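Local coordinates for MdbA protein (Corynebacterium matruchotii ATCC 14266, PDB 6BO0) that acts as a thiol-disulfide oxidoreductase of the DsbA family, probably making disulfide bonds in exported proteins, at residues A38-I43 with F183-E188; A61-L66 with A193-Q198; D24-Q29 with N75-N80. One frame throughout, in Å; residues are numbered along the deposited sequence.

Contact 1 of 3, residues A38-I43 with F183-E188; sequences AKTVDI and FIDGKE
Asp185 reaches across to the start of strand 39-45, where its side chain crosses those of Lys39 and Thr40 at about a right angle. Asp185 CG lies beside its own backbone N (chi1 -72°), which turns OD1 to accept a hydrogen bond from Thr40 N at 2.9 Å, met from 38° above the carboxylate plane. The other oxygen, Asp185 OD2, rests 3.5 Å from CG of Lys39. A water bound to Asp185 OD1, Thr40 OG1 and Ala38 O ties down the same corner. In return, Asp185 N gives a hydrogen bond of 2.8 Å to Thr40 O. Strand 39-45, inside the mixed sheet of the thioredoxin fold, pairs antiparallel with strand 181-184, which turns through the type I' hairpin turn Ile184-Lys187. On one face of the sheet Val41 and Ile184 meet loosely, CG2 of Val41 to CG1 of Ile184 at 4.3 Å, while Lys39 CD slants over Ile184 CG2 at 4.0 Å. On the other face CB of Asp42 and CB of Phe183 lie 4.2 Å apart, in a pair whose backbones exchange two hydrogen bonds. The Phe183 ring then swings outward and takes Glu188 CB over one face; Asp42 OD1 turns instead to Arg77 and Asn75.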
loop_
_atom_site.group_PDB
_atom_site.type_symbol
_atom_site.label_atom_id
_atom_site.label_comp_id
_atom_site.label_asym_id
_atom_site.label_seq_id
_atom_site.Cartn_x
_atom_site.Cartn_y
_atom_site.Cartn_z
ATOM N N ALA A 38 -2.099 9.727 -18.402
ATOM C CA ALA A 38 -1.299 9.583 -17.193
ATOM C C ALA A 38 -0.201 8.547 -17.369
ATOM O O ALA A 38 -0.367 7.542 -18.063
ATOM C CB ALA A 38 -2.177 9.228 -16.010
ATOM N N LYS A 39 0.943 8.817 -16.751
ATOM C CA LYS A 39 2.020 7.846 -16.647
ATOM C C LYS A 39 1.654 6.750 -15.641
ATOM O O LYS A 39 1.097 7.029 -14.595
ATOM C CB LYS A 39 3.284 8.549 -16.195
ATOM C CG LYS A 39 3.877 9.443 -17.277
ATOM C CD LYS A 39 5.109 10.136 -16.754
ATOM C CE LYS A 39 5.983 10.679 -17.856
ATOM N NZ LYS A 39 5.342 11.770 -18.616
ATOM N N THR A 40 2.019 5.525 -15.964
ATOM C CA THR A 40 1.827 4.399 -15.044
ATOM C C THR A 40 3.051 4.281 -14.150
ATOM O O THR A 40 4.154 4.129 -14.640
ATOM C CB THR A 40 1.588 3.098 -15.826
ATOM O OG1 THR A 40 0.385 3.236 -16.596
ATOM C CG2 THR A 40 1.432 1.905 -14.898
ATOM N N VAL A 41 2.830 4.314 -12.836
ATOM C CA VAL A 41 3.915 4.238 -11.871
ATOM C C VAL A 41 3.665 2.976 -11.041
ATOM O O VAL A 41 2.710 2.902 -10.275
ATOM C CB VAL A 41 4.005 5.485 -10.982
ATOM C CG1 VAL A 41 5.176 5.362 -10.019
ATOM C CG2 VAL A 41 4.124 6.741 -11.838
ATOM N N ASP A 42 4.532 1.987 -11.192
ATOM C CA ASP A 42 4.462 0.748 -10.409
ATOM C C ASP A 42 5.394 0.863 -9.212
ATOM O O ASP A 42 6.590 1.150 -9.393
ATOM C CB ASP A 42 4.860 -0.446 -11.281
ATOM C CG ASP A 42 3.854 -0.739 -12.374
ATOM O OD1 ASP A 42 2.710 -1.089 -12.051
ATOM O OD2 ASP A 42 4.196 -0.630 -13.580
ATOM N N ILE A 43 4.855 0.619 -8.019
ATOM C CA ILE A 43 5.621 0.705 -6.782
ATOM C C ILE A 43 5.537 -0.634 -6.072
ATOM O O ILE A 43 4.482 -1.028 -5.584
ATOM C CB ILE A 43 5.101 1.828 -5.869
ATOM C CG1 ILE A 43 5.112 3.158 -6.627
ATOM C CG2 ILE A 43 5.903 1.883 -4.565
ATOM C CD1 ILE A 43 4.568 4.313 -5.832
ATOM N N PHE A 183 8.873 1.822 -11.056
ATOM C CA PHE A 183 8.929 1.868 -12.512
ATOM C C PHE A 183 7.991 2.963 -12.989
ATOM O O PHE A 183 6.884 3.096 -12.472
ATOM C CB PHE A 183 8.490 0.539 -13.157
ATOM C CG PHE A 183 9.392 -0.611 -12.873
ATOM C CD1 PHE A 183 9.457 -1.173 -11.605
ATOM C CD2 PHE A 183 10.142 -1.183 -13.888
ATOM C CE1 PHE A 183 10.300 -2.238 -11.360
ATOM C CE2 PHE A 183 10.967 -2.242 -13.640
ATOM C CZ PHE A 183 11.050 -2.776 -12.376
ATOM N N ILE A 184 8.425 3.743 -13.978
ATOM C CA ILE A 184 7.568 4.715 -14.648
ATOM C C ILE A 184 7.437 4.293 -16.110
ATOM O O ILE A 184 8.441 4.170 -16.805
ATOM C CB ILE A 184 8.117 6.156 -14.564
ATOM C CG1 ILE A 184 8.241 6.611 -13.096
ATOM C CG2 ILE A 184 7.235 7.103 -15.369
ATOM C CD1 ILE A 184 8.867 7.974 -12.905
ATOM N N ASP A 185 6.213 4.015 -16.535
ATOM C CA ASP A 185 5.943 3.471 -17.878
ATOM C C ASP A 185 6.907 2.330 -18.201
ATOM O O ASP A 185 7.433 2.225 -19.303
ATOM C CB ASP A 185 5.954 4.578 -18.915
ATOM C CG ASP A 185 4.728 5.476 -18.800
ATOM O OD1 ASP A 185 3.662 5.013 -18.295
ATOM O OD2 ASP A 185 4.817 6.644 -19.214
ATOM N N GLY A 186 7.094 1.445 -17.235
ATOM C CA GLY A 186 7.862 0.251 -17.435
ATOM C C GLY A 186 9.366 0.359 -17.339
ATOM O O GLY A 186 10.057 -0.635 -17.542
ATOM N N LYS A 187 9.885 1.544 -17.028
ATOM C CA LYS A 187 11.322 1.756 -16.894
ATOM C C LYS A 187 11.641 1.923 -15.405
ATOM O O LYS A 187 11.050 2.777 -14.740
ATOM C CB LYS A 187 11.726 3.002 -17.684
ATOM C CG LYS A 187 11.597 2.855 -19.195
ATOM C CD LYS A 187 12.221 4.049 -19.900
ATOM C CE LYS A 187 12.013 4.005 -21.402
ATOM N NZ LYS A 187 12.446 5.281 -22.039
ATOM N N GLU A 188 12.604 1.150 -14.905
ATOM C CA GLU A 188 12.965 1.237 -13.507
ATOM C C GLU A 188 13.668 2.534 -13.200
ATOM O O GLU A 188 14.568 2.964 -13.947
ATOM C CB GLU A 188 13.831 0.066 -13.029
ATOM C CG GLU A 188 13.963 0.123 -11.502
ATOM C CD GLU A 188 14.578 -1.073 -10.812
ATOM O OE1 GLU A 188 14.850 -2.105 -11.449
ATOM O OE2 GLU A 188 14.757 -0.948 -9.575
HETATM O O HOH W 1 0.561 4.923 -18.648
HETATM O O HOH W 2 5.372 1.495 -14.903
#

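Contact 2 of 3, residues A61-L66 with A193-Q198; sequences ADMKKL and ATWPSQ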
loop_
_atom_site.group_PDB
_atom_site.type_symbol
_atom_site.label_atom_id
_atom_site.label_comp_id
_atom_site.label_asym_id
_atom_site.label_seq_id
_atom_site.Cartn_x
_atom_site.Cartn_y
_atom_site.Cartn_z
ATOM N N ALA A 61 3.448 12.714 -0.129
ATOM C CA ALA A 61 2.726 13.972 -0.402
ATOM C C ALA A 61 2.803 14.349 -1.885
ATOM O O ALA A 61 1.781 14.676 -2.513
ATOM C CB ALA A 61 3.261 15.103 0.440
ATOM N N ASP A 62 4.002 14.217 -2.472
ATOM C CA ASP A 62 4.165 14.549 -3.870
ATOM C C ASP A 62 3.398 13.551 -4.733
ATOM O O ASP A 62 2.768 13.921 -5.726
ATOM C CB ASP A 62 5.638 14.604 -4.260
ATOM C CG ASP A 62 6.355 15.840 -3.716
ATOM O OD1 ASP A 62 5.709 16.853 -3.315
ATOM O OD2 ASP A 62 7.596 15.798 -3.724
ATOM N N MET A 63 3.449 12.280 -4.339
ATOM C CA MET A 63 2.704 11.238 -5.059
ATOM C C MET A 63 1.195 11.540 -5.043
ATOM O O MET A 63 0.502 11.393 -6.066
ATOM C CB MET A 63 3.032 9.877 -4.450
ATOM C CG MET A 63 2.195 8.761 -5.013
ATOM S SD MET A 63 2.751 7.119 -4.549
ATOM C CE MET A 63 2.196 7.019 -2.872
ATOM N N LYS A 64 0.676 11.854 -3.862
ATOM C CA LYS A 64 -0.760 12.108 -3.726
ATOM C C LYS A 64 -1.244 13.205 -4.686
ATOM O O LYS A 64 -2.259 13.074 -5.375
ATOM C CB LYS A 64 -1.075 12.498 -2.305
ATOM C CG LYS A 64 -2.538 12.626 -1.992
ATOM C CD LYS A 64 -2.690 12.936 -0.513
ATOM C CE LYS A 64 -4.109 13.222 -0.122
ATOM N NZ LYS A 64 -4.548 14.599 -0.491
ATOM N N LYS A 65 -0.465 14.263 -4.781
ATOM C CA LYS A 65 -0.830 15.358 -5.662
ATOM C C LYS A 65 -0.789 14.955 -7.133
ATOM O O LYS A 65 -1.695 15.294 -7.903
ATOM C CB LYS A 65 0.063 16.557 -5.422
ATOM C CG LYS A 65 -0.307 17.739 -6.327
ATOM C CD LYS A 65 0.248 19.078 -5.861
ATOM C CE LYS A 65 0.013 20.180 -6.894
ATOM N NZ LYS A 65 -1.415 20.341 -7.260
ATOM N N LEU A 66 0.263 14.237 -7.526
ATOM C CA LEU A 66 0.348 13.763 -8.891
ATOM C C LEU A 66 -0.854 12.882 -9.246
ATOM O O LEU A 66 -1.373 12.961 -10.356
ATOM C CB LEU A 66 1.664 13.023 -9.132
ATOM C CG LEU A 66 2.935 13.872 -9.068
ATOM C CD1 LEU A 66 4.124 12.954 -9.143
ATOM C CD2 LEU A 66 2.983 14.922 -10.169
ATOM N N ALA A 193 13.725 7.729 -4.354
ATOM C CA ALA A 193 13.329 8.766 -3.412
ATOM C C ALA A 193 12.903 10.044 -4.104
ATOM O O ALA A 193 12.182 10.838 -3.492
ATOM C CB ALA A 193 14.470 9.055 -2.447
ATOM N N THR A 194 13.347 10.259 -5.355
ATOM C CA THR A 194 12.999 11.459 -6.097
ATOM C C THR A 194 12.142 11.146 -7.325
ATOM O O THR A 194 12.033 11.974 -8.232
ATOM C CB THR A 194 14.268 12.257 -6.495
ATOM O OG1 THR A 194 15.038 11.474 -7.406
ATOM C CG2 THR A 194 15.143 12.610 -5.280
ATOM N N TRP A 195 11.482 9.982 -7.365
ATOM C CA TRP A 195 10.718 9.675 -8.570
ATOM C C TRP A 195 9.652 10.714 -8.923
ATOM O O TRP A 195 9.444 10.966 -10.097
ATOM C CB TRP A 195 10.157 8.239 -8.570
ATOM C CG TRP A 195 8.902 8.010 -7.764
ATOM C CD1 TRP A 195 8.817 7.412 -6.542
ATOM C CD2 TRP A 195 7.551 8.365 -8.121
ATOM N NE1 TRP A 195 7.532 7.358 -6.119
ATOM C CE2 TRP A 195 6.725 7.951 -7.060
ATOM C CE3 TRP A 195 6.954 8.988 -9.224
ATOM C CZ2 TRP A 195 5.341 8.145 -7.081
ATOM C CZ3 TRP A 195 5.609 9.194 -9.233
ATOM C CH2 TRP A 195 4.805 8.775 -8.175
ATOM N N PRO A 196 8.986 11.345 -7.930
ATOM C CA PRO A 196 7.961 12.306 -8.333
ATOM C C PRO A 196 8.531 13.460 -9.180
ATOM O O PRO A 196 7.834 13.981 -10.046
ATOM C CB PRO A 196 7.393 12.782 -6.996
ATOM C CG PRO A 196 7.523 11.556 -6.126
ATOM C CD PRO A 196 8.917 11.095 -6.479
ATOM N N SER A 197 9.794 13.806 -8.958
ATOM C CA SER A 197 10.433 14.870 -9.716
ATOM C C SER A 197 10.652 14.507 -11.186
ATOM O O SER A 197 11.030 15.367 -11.975
ATOM C CB SER A 197 11.763 15.282 -9.067
ATOM O OG SER A 197 12.774 14.319 -9.220
ATOM N N GLN A 198 10.460 13.253 -11.558
ATOM C CA GLN A 198 10.501 12.866 -12.991
ATOM C C GLN A 198 9.251 13.192 -13.744
ATOM O O GLN A 198 9.246 13.137 -14.966
ATOM C CB GLN A 198 10.717 11.382 -13.103
ATOM C CG GLN A 198 11.947 10.967 -12.369
ATOM C CD GLN A 198 12.910 10.158 -13.139
ATOM O OE1 GLN A 198 12.756 9.897 -14.347
ATOM N NE2 GLN A 198 13.931 9.740 -12.450
#
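Pro196 presents its ring as a knob to a shallow groove on helix 51-68, formed by two residues one turn apart, Asp62 and Leu66. CB of Pro196 sits 3.7 Å from CB of Asp62 and 3.9 Å from CD1 of Leu66, so it fills the dip between them. The Leu66 side chain crosses the proline at about a right angle, and its CD1 methyl is also 4.0 Å from CZ3 of Trp195; one methyl thus touches both the proline ring and the outer rim of the indole. Trp195 CG stands between its backbone N and carbonyl carbon (chi1 80°), which folds the indole back over its own neighbour, with Pro196 CD 3.3 Å above the ring plane near the rim. The benzo edge is left to meet Met63. The sulfur lies almost exactly in the ring plane, 89° off the normal and 5.2 Å from the centroid of the six-membered ring of Trp195: an edge-on Met-aromatic contact. Val41 and Ile43 of strand 39-45 also touch the indole. No hydrogen bond spans the interface; the contact is one of shape and van der Waals packing, while Ser197 OG and Ser197 N both donate hydrogen bonds to Thr194 O. This packing of helix 51-68, which follows strand 39-45, against the turn at 194-198 near the C-terminus is consistent with a thioredoxin fold.

Contact 3 of 3, residues D24-Q29 with N75-N80; sequences DGSAVQ and NIRTMN
The antiparallel pairing of strands 27-31 and 72-78 brings Val28 opposite Ile76 in the sheet of this thioredoxin-like protein, next to the type II' hairpin turn Asp24-Ala27 that leads in from strand 20-24. Two backbone bonds join this pair: Val28 N to Ile76 O at 2.9 Å and Ile76 N to Val28 O at 2.8 Å. Their side chains share one face, CB to CB, with Tyr109 of helix 106-118 touching both.

The opposite face is largely polar; it carries Gln29, Asn75 and Arg77, with Ala27 among them. The CB methyl of Ala27 lies 3.7 Å above the plane of the Arg77 guanidinium, offset toward its rim, and also abuts CB of Asn75. Arg77 is extended from CG to NE, which carries the guanidinium out to lie against Ala27, with an edge toward Ser26 of the turn. Ser26 OG comes to that edge, in plane, 3.2 Å from Arg77 NH1. Both Ser26 OG and Arg77 NH1 bond to Asn165 OD1 of helix 155-172, while Arg77 NE is engaged by Asp42.

Gln29 and Asn75 lie side by side and point the same way, their amide planes 32° apart. One water gathers their ends: it accepts from Gln29 NE2 and donates to Asn75 OD1, each at 2.7 Å. A second water accepts from Arg77 NH2 at 3.0 Å and donates to Asp24 O. In one of the two conformers of Asp24, its OD2 accepts from both waters, which relay between charged groups whose Asp24 OD2 and Arg77 NH2 stay 5.5 Å apart.

The buried guanidinium is therefore held by Asp42, Asn165 and waters, with a methyl against one face. Such a setting should fix its rotation, and the nearby carboxylates probably offset the cost of burying its positive charge.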
loop_
_atom_site.group_PDB
_atom_site.type_symbol
_atom_site.label_atom_id
_atom_site.label_comp_id
_atom_site.label_asym_id
_atom_site.label_seq_id
_atom_site.Cartn_x
_atom_site.Cartn_y
_atom_site.Cartn_z
ATOM N N ASP A 24 -6.595 -4.005 -9.732
ATOM C CA ASP A 24 -6.370 -4.281 -11.142
ATOM C C ASP A 24 -5.298 -5.351 -11.236
ATOM O O ASP A 24 -4.119 -5.032 -11.045
ATOM C CB ASP A 24 -5.875 -3.022 -11.874
ATOM C CG ASP A 24 -5.518 -3.300 -13.330
ATOM O OD1 ASP A 24 -6.212 -4.145 -13.943
ATOM O OD2 ASP A 24 -4.567 -2.688 -13.866
ATOM N N GLY A 25 -5.679 -6.595 -11.516
ATOM C CA GLY A 25 -4.696 -7.682 -11.507
ATOM C C GLY A 25 -4.170 -7.810 -10.096
ATOM O O GLY A 25 -4.927 -7.930 -9.141
ATOM N N SER A 26 -2.864 -7.698 -9.934
ATOM C CA SER A 26 -2.280 -7.786 -8.603
ATOM C C SER A 26 -1.938 -6.391 -8.041
ATOM O O SER A 26 -1.286 -6.297 -7.010
ATOM C CB SER A 26 -1.048 -8.692 -8.615
ATOM O OG SER A 26 -0.096 -8.263 -9.591
ATOM N N ALA A 27 -2.406 -5.331 -8.697
ATOM C CA ALA A 27 -2.150 -3.957 -8.245
ATOM C C ALA A 27 -3.323 -3.366 -7.495
ATOM O O ALA A 27 -4.480 -3.644 -7.835
ATOM C CB ALA A 27 -1.891 -3.058 -9.444
ATOM N N VAL A 28 -3.023 -2.534 -6.503
ATOM C CA VAL A 28 -3.968 -1.555 -6.026
ATOM C C VAL A 28 -3.743 -0.298 -6.857
ATOM O O VAL A 28 -2.683 0.337 -6.755
ATOM C CB VAL A 28 -3.820 -1.283 -4.505
ATOM C CG1 VAL A 28 -4.725 -0.139 -4.102
ATOM C CG2 VAL A 28 -4.105 -2.530 -3.677
ATOM N N GLN A 29 -4.716 0.013 -7.712
ATOM C CA GLN A 29 -4.595 1.116 -8.659
ATOM C C GLN A 29 -5.234 2.350 -8.054
ATOM O O GLN A 29 -6.415 2.339 -7.683
ATOM C CB GLN A 29 -5.312 0.730 -9.966
ATOM C CG GLN A 29 -5.330 1.802 -11.057
ATOM C CD GLN A 29 -6.464 1.583 -12.071
ATOM O OE1 GLN A 29 -7.575 2.125 -11.929
ATOM N NE2 GLN A 29 -6.216 0.745 -13.043
ATOM N N ASN A 75 0.179 2.133 -9.356
ATOM C CA ASN A 75 -0.089 0.743 -8.976
ATOM C C ASN A 75 0.765 0.390 -7.773
ATOM O O ASN A 75 1.988 0.217 -7.891
ATOM C CB ASN A 75 0.280 -0.170 -10.133
ATOM C CG ASN A 75 -0.649 -0.046 -11.311
ATOM O OD1 ASN A 75 -1.842 0.175 -11.171
ATOM N ND2 ASN A 75 -0.096 -0.251 -12.498
ATOM N N ILE A 76 0.131 0.261 -6.613
ATOM C CA ILE A 76 0.797 -0.257 -5.424
ATOM C C ILE A 76 0.818 -1.769 -5.569
ATOM O O ILE A 76 -0.236 -2.408 -5.635
ATOM C CB ILE A 76 0.085 0.175 -4.125
ATOM C CG1 ILE A 76 0.003 1.702 -4.004
ATOM C CG2 ILE A 76 0.764 -0.482 -2.927
ATOM C CD1 ILE A 76 1.317 2.420 -3.887
ATOM N N ARG A 77 2.027 -2.319 -5.629
ATOM C CA ARG A 77 2.261 -3.739 -5.856
ATOM C C ARG A 77 2.929 -4.340 -4.621
ATOM O O ARG A 77 4.136 -4.380 -4.483
ATOM C CB ARG A 77 3.088 -3.920 -7.130
ATOM C CG ARG A 77 2.310 -3.533 -8.371
ATOM C CD ARG A 77 3.018 -3.913 -9.652
ATOM N NE ARG A 77 2.246 -3.577 -10.853
ATOM C CZ ARG A 77 1.224 -4.264 -11.313
ATOM N NH1 ARG A 77 0.825 -5.371 -10.693
ATOM N NH2 ARG A 77 0.597 -3.863 -12.405
ATOM N N THR A 78 2.076 -4.792 -3.709
ATOM C CA THR A 78 2.530 -5.292 -2.433
ATOM C C THR A 78 3.130 -6.677 -2.569
ATOM O O THR A 78 2.630 -7.498 -3.326
ATOM C CB THR A 78 1.380 -5.307 -1.424
ATOM O OG1 THR A 78 0.671 -4.074 -1.505
ATOM C CG2 THR A 78 1.879 -5.526 0.020
ATOM N N MET A 79 4.209 -6.889 -1.804
ATOM C CA MET A 79 4.943 -8.146 -1.739
ATOM C C MET A 79 5.069 -8.582 -0.281
ATOM O O MET A 79 4.732 -7.837 0.641
ATOM C CB MET A 79 6.316 -8.011 -2.420
ATOM C CG MET A 79 6.171 -7.721 -3.932
ATOM S SD MET A 79 7.669 -7.833 -4.881
ATOM C CE MET A 79 8.514 -6.665 -3.948
ATOM N N ASN A 80 5.537 -9.815 -0.089
ATOM C CA ASN A 80 5.625 -10.365 1.262
ATOM C C ASN A 80 6.872 -11.170 1.532
ATOM O O ASN A 80 6.899 -11.980 2.457
ATOM C CB ASN A 80 4.382 -11.214 1.563
ATOM C CG ASN A 80 4.327 -12.452 0.700
ATOM O OD1 ASN A 80 5.260 -12.696 -0.061
ATOM N ND2 ASN A 80 3.256 -13.231 0.796
HETATM O O HOH W 3 -3.666 -0.275 -13.165
HETATM O O HOH W 4 -2.200 -4.300 -13.345
HETATM O O HOH W 5 -0.904 -4.902 -4.574
HETATM O O HOH W 6 -1.443 -6.509 -12.280
#

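How the contacts relate
Strands 39-45 and 72-78 run side by side in the sheet, so contacts 1 and 3, with centres 13 Å apart, are joined by probable backbone hydrogen bonds: Val41 O to Asn75 N and Ile43 O to Arg77 N, both 2.8 Å. Contact 2 lies 12 Å from contact 1, centre to centre, and packs onto it through CD1 of Ile43, 3.6 Å from SD of Met63, and CG2 of Val41, 3.9 Å from CZ3 of Trp195. Contacts 2 and 3 do not touch, nearest atoms about 5 Å apart. Cys49, seen as S-hydroxycysteine and probably the first cysteine of the family's Cys-X-X-Cys redox motif, falls between strand 39-45 of contact 1 and helix 51-68 of contact 2.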